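Local coordinates for protein L-asparagine oxygenase (Streptomyces coelicolor, PDB 2OG5) that catalyses the iron(II)- and 2-oxoglutarate-dependent 3-hydroxylation of L-asparagine, supplying the (2S,3S)-3-hydroxyasparagine that is built into the calcium-dependent lipopeptide antibiotic, at residues G111-P116 against D324-R329; L218-T223 against L280-A285. All blocks are in the same frame, centred on the assembly; numbering follows the deposited sequence. Where two conformers were deposited one is given.

In the fold
The two contacts lie on opposite sides of the chain's centre, 37 Å apart between their centres and about 17 Å between nearest atoms. Along the chain they are enclosed one within the other: 111-116 comes first, then 218-223, 280-285 and finally 324-329. Interaction 1 fastens a proline-rich loop to the start of strand 326-333 in the larger, mixed sheet; its segment 324-329 includes the arginines that bind 2-oxoglutarate and asparagine. Interaction 2 joins the capped start of helix 221-227, and the residues just before it, to helix 274-290, further from the chain's centre. The jelly-roll oxygenase thus has a loop-to-strand tie near its active site and a tie from a helix start to a helix at its periphery.

Interaction 1: G111-P116 against D324-R329; sequences GLPPTP and DRWLQR
Pro116 and Trp326 form a CH-pi contact where the proline-rich loop 111-116 lies against the first residue of strand 326-333, in the larger sheet of the jelly-roll fold. Pro116 CD stands 3.4 Å from the centroid of the six-membered ring formed by Trp326 CD2, CE2, CE3, CZ2, CZ3 and CH2, only 7° off the ring normal, and the two side chains cross nearly at right angles. With CG anti to its backbone N (chi1 -171°), the indole reaches out from the strand to the loop. Pro113 serves the same ring differently: its CG meets Trp326 CH2 at the edge, in the plane, at 3.9 Å, and its carbonyl O also lies near that plane, 3.5 Å from Trp326 CZ3. Leu112 adds a methyl obliquely, CD2 coming within 3.9 Å of Trp326 CZ3.

The polar tie lies just before the strand. Thr115 OG1 donates to Asp324 O over 2.7 Å, tilted 21° from the carbonyl plane. Thr115 holds OG1 beside its own backbone N, which leaves CG2 to rest 3.9 Å from Trp326 CB. The hydroxyl oxygen also takes a hydrogen bond from Arg198 NH1, which reaches Pro113 O as well, while Trp326 NE1 donates to Asp157 OD1.

Arg325 and Arg329, which bind 2-oxoglutarate and L-asparagine respectively, belong to the same six residues, but Arg325 directs its CB away from the loop. The chemistry divides the work: a proline CH over one face, with Pro113 at the edge and Leu112 oblique, packs the buried indole from the loop side, and one hydroxyl ties the backbone just ahead of the 2-oxoglutarate-binding arginine. Arg325 O, near Thr115 CG2, is buried here without a modelled polar partner.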
loop_
_atom_site.group_PDB
_atom_site.type_symbol
_atom_site.label_atom_id
_atom_site.label_comp_id
_atom_site.label_asym_id
_atom_site.label_seq_id
_atom_site.Cartn_x
_atom_site.Cartn_y
_atom_site.Cartn_z
ATOM N N GLY A 111 -8.327 4.412 22.838
ATOM C CA GLY A 111 -9.671 4.141 22.338
ATOM C C GLY A 111 -9.794 2.956 21.395
ATOM O O GLY A 111 -10.907 2.610 20.997
ATOM N N LEU A 112 -8.671 2.329 21.033
ATOM C CA LEU A 112 -8.689 1.224 20.066
ATOM C C LEU A 112 -9.346 -0.050 20.607
ATOM O O LEU A 112 -8.930 -0.569 21.643
ATOM C CB LEU A 112 -7.266 0.869 19.602
ATOM C CG LEU A 112 -6.681 1.543 18.361
ATOM C CD1 LEU A 112 -5.409 0.794 17.970
ATOM C CD2 LEU A 112 -7.661 1.582 17.195
ATOM N N PRO A 113 -10.342 -0.587 19.887
ATOM C CA PRO A 113 -10.957 -1.836 20.304
ATOM C C PRO A 113 -10.034 -3.014 20.020
ATOM O O PRO A 113 -8.962 -2.821 19.448
ATOM C CB PRO A 113 -12.200 -1.913 19.418
ATOM C CG PRO A 113 -11.815 -1.217 18.194
ATOM C CD PRO A 113 -10.942 -0.085 18.639
ATOM N N PRO A 114 -10.446 -4.230 20.409
ATOM C CA PRO A 114 -9.669 -5.412 20.039
ATOM C C PRO A 114 -9.523 -5.529 18.521
ATOM O O PRO A 114 -10.396 -5.086 17.765
ATOM C CB PRO A 114 -10.491 -6.573 20.602
ATOM C CG PRO A 114 -11.356 -5.972 21.646
ATOM C CD PRO A 114 -11.638 -4.576 21.199
ATOM N N THR A 115 -8.418 -6.108 18.075
ATOM C CA THR A 115 -8.164 -6.233 16.657
ATOM C C THR A 115 -9.271 -7.073 16.012
ATOM O O THR A 115 -9.567 -8.167 16.504
ATOM C CB THR A 115 -6.802 -6.902 16.429
ATOM O OG1 THR A 115 -5.784 -6.138 17.093
ATOM C CG2 THR A 115 -6.483 -7.015 14.951
ATOM N N PRO A 116 -9.893 -6.568 14.926
ATOM C CA PRO A 116 -10.919 -7.357 14.229
ATOM C C PRO A 116 -10.386 -8.700 13.739
ATOM O O PRO A 116 -9.195 -8.828 13.457
ATOM C CB PRO A 116 -11.303 -6.470 13.035
ATOM C CG PRO A 116 -10.871 -5.120 13.388
ATOM C CD PRO A 116 -9.701 -5.247 14.301
ATOM N N ASP A 324 -3.569 -8.827 18.272
ATOM C CA ASP A 324 -2.730 -8.978 17.084
ATOM C C ASP A 324 -2.517 -7.697 16.277
ATOM O O ASP A 324 -3.224 -6.703 16.437
ATOM C CB ASP A 324 -3.303 -10.054 16.148
ATOM C CG ASP A 324 -3.132 -11.460 16.694
ATOM O OD1 ASP A 324 -1.969 -11.868 16.928
ATOM O OD2 ASP A 324 -4.151 -12.158 16.841
ATOM N N ARG A 325 -1.498 -7.779 15.420
ATOM C CA ARG A 325 -1.152 -6.775 14.412
ATOM C C ARG A 325 -2.390 -6.205 13.729
ATOM O O ARG A 325 -3.226 -6.961 13.265
ATOM C CB ARG A 325 -0.270 -7.470 13.365
ATOM C CG ARG A 325 0.383 -6.595 12.309
ATOM C CD ARG A 325 1.254 -7.487 11.412
ATOM N NE ARG A 325 2.145 -6.776 10.493
ATOM C CZ ARG A 325 1.920 -6.593 9.195
ATOM N NH1 ARG A 325 0.800 -7.021 8.620
ATOM N NH2 ARG A 325 2.813 -5.957 8.465
ATOM N N TRP A 326 -2.475 -4.881 13.635
ATOM C CA TRP A 326 -3.599 -4.205 12.985
ATOM C C TRP A 326 -3.051 -3.024 12.197
ATOM O O TRP A 326 -2.580 -2.048 12.799
ATOM C CB TRP A 326 -4.604 -3.707 14.028
ATOM C CG TRP A 326 -5.905 -3.170 13.485
ATOM C CD1 TRP A 326 -6.259 -3.005 12.165
ATOM C CD2 TRP A 326 -7.019 -2.696 14.253
ATOM N NE1 TRP A 326 -7.519 -2.487 12.080
ATOM C CE2 TRP A 326 -8.010 -2.281 13.340
ATOM C CE3 TRP A 326 -7.286 -2.601 15.626
ATOM C CZ2 TRP A 326 -9.240 -1.778 13.749
ATOM C CZ3 TRP A 326 -8.520 -2.089 16.032
ATOM C CH2 TRP A 326 -9.476 -1.685 15.092
ATOM N N LEU A 327 -3.081 -3.120 10.869
ATOM C CA LEU A 327 -2.803 -1.968 10.005
ATOM C C LEU A 327 -4.086 -1.573 9.309
ATOM O O LEU A 327 -4.984 -2.392 9.135
ATOM C CB LEU A 327 -1.756 -2.273 8.927
ATOM C CG LEU A 327 -0.553 -3.122 9.286
ATOM C CD1 LEU A 327 0.348 -3.349 8.070
ATOM C CD2 LEU A 327 0.245 -2.514 10.439
ATOM N N GLN A 328 -4.168 -0.311 8.901
ATOM C CA GLN A 328 -5.182 0.111 7.941
ATOM C C GLN A 328 -4.490 0.604 6.671
ATOM O O GLN A 328 -3.420 1.215 6.721
ATOM C CB GLN A 328 -6.128 1.143 8.546
ATOM C CG GLN A 328 -7.027 0.477 9.585
ATOM C CD GLN A 328 -8.092 1.365 10.176
ATOM O OE1 GLN A 328 -7.882 2.566 10.402
ATOM N NE2 GLN A 328 -9.243 0.766 10.472
ATOM N N ARG A 329 -5.102 0.277 5.537
ATOM C CA ARG A 329 -4.502 0.470 4.242
ATOM C C ARG A 329 -5.393 1.322 3.351
ATOM O O ARG A 329 -6.601 1.113 3.268
ATOM C CB ARG A 329 -4.284 -0.885 3.571
ATOM C CG ARG A 329 -3.550 -0.786 2.244
ATOM C CD ARG A 329 -3.348 -2.134 1.644
ATOM N NE ARG A 329 -4.616 -2.736 1.272
ATOM C CZ ARG A 329 -4.762 -3.997 0.889
ATOM N NH1 ARG A 329 -3.721 -4.810 0.836
ATOM N NH2 ARG A 329 -5.971 -4.449 0.584
#

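Interaction 2: L218-T223 against L280-A285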
loop_
_atom_site.group_PDB
_atom_site.type_symbol
_atom_site.label_atom_id
_atom_site.label_comp_id
_atom_site.label_asym_id
_atom_site.label_seq_id
_atom_site.Cartn_x
_atom_site.Cartn_y
_atom_site.Cartn_z
ATOM N N LEU A 218 22.254 -5.064 -10.390
ATOM C CA LEU A 218 22.835 -6.339 -9.949
ATOM C C LEU A 218 22.411 -7.540 -10.804
ATOM O O LEU A 218 23.017 -8.616 -10.715
ATOM C CB LEU A 218 22.440 -6.610 -8.496
ATOM C CG LEU A 218 22.649 -5.476 -7.490
ATOM C CD1 LEU A 218 22.123 -5.881 -6.120
ATOM C CD2 LEU A 218 24.120 -5.081 -7.420
ATOM N N LEU A 219 21.373 -7.378 -11.615
ATOM C CA LEU A 219 20.837 -8.481 -12.411
ATOM C C LEU A 219 21.719 -8.797 -13.611
ATOM O O LEU A 219 22.342 -7.898 -14.177
ATOM C CB LEU A 219 19.434 -8.139 -12.905
ATOM C CG LEU A 219 18.388 -7.889 -11.824
ATOM C CD1 LEU A 219 17.091 -7.453 -12.469
ATOM C CD2 LEU A 219 18.195 -9.141 -10.983
ATOM N N SER A 220 21.741 -10.066 -14.009
ATOM C CA SER A 220 22.510 -10.488 -15.176
ATOM C C SER A 220 21.854 -9.990 -16.460
ATOM O O SER A 220 20.639 -9.764 -16.511
ATOM C CB SER A 220 22.664 -12.014 -15.205
ATOM O OG SER A 220 21.432 -12.675 -15.433
ATOM N N ASP A 221 22.663 -9.814 -17.499
ATOM C CA ASP A 221 22.168 -9.311 -18.775
ATOM C C ASP A 221 21.020 -10.153 -19.328
ATOM O O ASP A 221 20.051 -9.608 -19.856
ATOM C CB ASP A 221 23.300 -9.248 -19.810
ATOM C CG ASP A 221 24.269 -8.093 -19.564
ATOM O OD1 ASP A 221 23.952 -7.185 -18.768
ATOM O OD2 ASP A 221 25.354 -8.094 -20.185
ATOM N N SER A 222 21.137 -11.472 -19.212
ATOM C CA SER A 222 20.108 -12.388 -19.710
ATOM C C SER A 222 18.794 -12.195 -18.953
ATOM O O SER A 222 17.721 -12.233 -19.555
ATOM C CB SER A 222 20.577 -13.852 -19.630
ATOM O OG SER A 222 20.985 -14.226 -18.322
ATOM N N THR A 223 18.889 -11.989 -17.640
ATOM C CA THR A 223 17.715 -11.718 -16.818
ATOM C C THR A 223 17.095 -10.377 -17.195
ATOM O O THR A 223 15.889 -10.303 -17.404
ATOM C CB THR A 223 18.048 -11.793 -15.317
ATOM O OG1 THR A 223 18.228 -13.171 -14.961
ATOM C CG2 THR A 223 16.927 -11.199 -14.459
ATOM N N LEU A 280 12.597 -14.601 -13.270
ATOM C CA LEU A 280 11.809 -14.435 -12.040
ATOM C C LEU A 280 12.526 -14.986 -10.811
ATOM O O LEU A 280 12.439 -14.402 -9.727
ATOM C CB LEU A 280 10.443 -15.106 -12.163
ATOM C CG LEU A 280 9.455 -14.450 -13.126
ATOM C CD1 LEU A 280 8.183 -15.278 -13.204
ATOM C CD2 LEU A 280 9.139 -13.004 -12.739
ATOM N N ARG A 281 13.218 -16.116 -10.970
ATOM C CA ARG A 281 13.982 -16.680 -9.869
ATOM C C ARG A 281 15.112 -15.735 -9.458
ATOM O O ARG A 281 15.318 -15.500 -8.271
ATOM C CB ARG A 281 14.522 -18.064 -10.229
ATOM C CG ARG A 281 13.441 -19.135 -10.249
ATOM C CD ARG A 281 14.022 -20.536 -10.310
ATOM N NE ARG A 281 14.694 -20.808 -11.573
ATOM C CZ ARG A 281 14.119 -21.337 -12.656
ATOM N NH1 ARG A 281 12.829 -21.667 -12.669
ATOM N NH2 ARG A 281 14.850 -21.534 -13.744
ATOM N N GLU A 282 15.823 -15.163 -10.430
ATOM C CA GLU A 282 16.909 -14.238 -10.100
ATOM C C GLU A 282 16.371 -12.944 -9.490
ATOM O O GLU A 282 16.968 -12.390 -8.560
ATOM C CB GLU A 282 17.786 -13.917 -11.322
ATOM C CG GLU A 282 19.087 -13.208 -10.919
ATOM C CD GLU A 282 19.954 -12.772 -12.082
ATOM O OE1 GLU A 282 19.846 -13.358 -13.180
ATOM O OE2 GLU A 282 20.763 -11.835 -11.884
ATOM N N LEU A 283 15.254 -12.456 -10.020
ATOM C CA LEU A 283 14.628 -11.251 -9.492
ATOM C C LEU A 283 14.218 -11.446 -8.035
ATOM O O LEU A 283 14.528 -10.609 -7.186
ATOM C CB LEU A 283 13.423 -10.878 -10.348
ATOM C CG LEU A 283 12.720 -9.562 -10.023
ATOM C CD1 LEU A 283 13.651 -8.384 -10.250
ATOM C CD2 LEU A 283 11.451 -9.420 -10.860
ATOM N N GLN A 284 13.549 -12.560 -7.744
ATOM C CA GLN A 284 13.176 -12.906 -6.368
ATOM C C GLN A 284 14.389 -12.936 -5.443
ATOM O O GLN A 284 14.342 -12.400 -4.330
ATOM C CB GLN A 284 12.432 -14.250 -6.327
ATOM C CG GLN A 284 12.264 -14.905 -4.921
ATOM C CD GLN A 284 11.488 -14.073 -3.912
ATOM O OE1 GLN A 284 10.695 -13.211 -4.276
ATOM N NE2 GLN A 284 11.714 -14.340 -2.621
ATOM N N ALA A 285 15.473 -13.568 -5.893
ATOM C CA ALA A 285 16.696 -13.641 -5.097
ATOM C C ALA A 285 17.229 -12.265 -4.718
ATOM O O ALA A 285 17.608 -12.047 -3.569
ATOM C CB ALA A 285 17.771 -14.433 -5.842
HETATM O O HOH W 1 23.567 -11.629 -11.076
#
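Glu282 OE2 is gripped by a backbone N-H and a water. Ser220 N donates to Glu282 OE2 over 2.9 Å with an N-H...O angle of 155°, meeting it on the syn side, 22° out of the carboxylate plane. The water donates to both Glu282 OE2 and Leu218 O, extending the network back along the chain. At the other carboxylate oxygen, Ser220 OG donates over 2.8 Å to the syn lone pair of Glu282 OE1. Thr223 OG1 also approaches Glu282 OE1, but that bond is too short as modelled and remains doubtful. Bonds to both oxygens probably restrict rotation of the carboxylate.

A trans first torsion (chi1 -167°) and an extended chain carry the Glu282 carboxylate across to the loop. Ser220 is the N-cap of helix 221-227; its OG also accepts a weak capping bond from Thr223 N, 3.4 Å long. The glutamate therefore binds the capping residue itself, and its negative charge beside the helix N-terminus probably interacts favourably with the helix dipole.

The Leu219 and Glu282 side chains lie alongside and antiparallel, Leu219 CD2 being 3.8 Å from Glu282 OE2. The other methyl, Leu219 CD1, meets Leu283 CD1 at 4.2 Å, an apolar touch next to the polar network. Leu219, in the loop just before helix 221-227, packs back on Val224 and Leu227 of that helix and on His286 of helix 274-290, while Thr223 touches Ala279. The N-terminal end of helix 221-227, with the loop leading into it, is thereby seated against the middle of helix 274-290, which leads directly into strand 292-294 at the edge of the four-stranded antiparallel sheet.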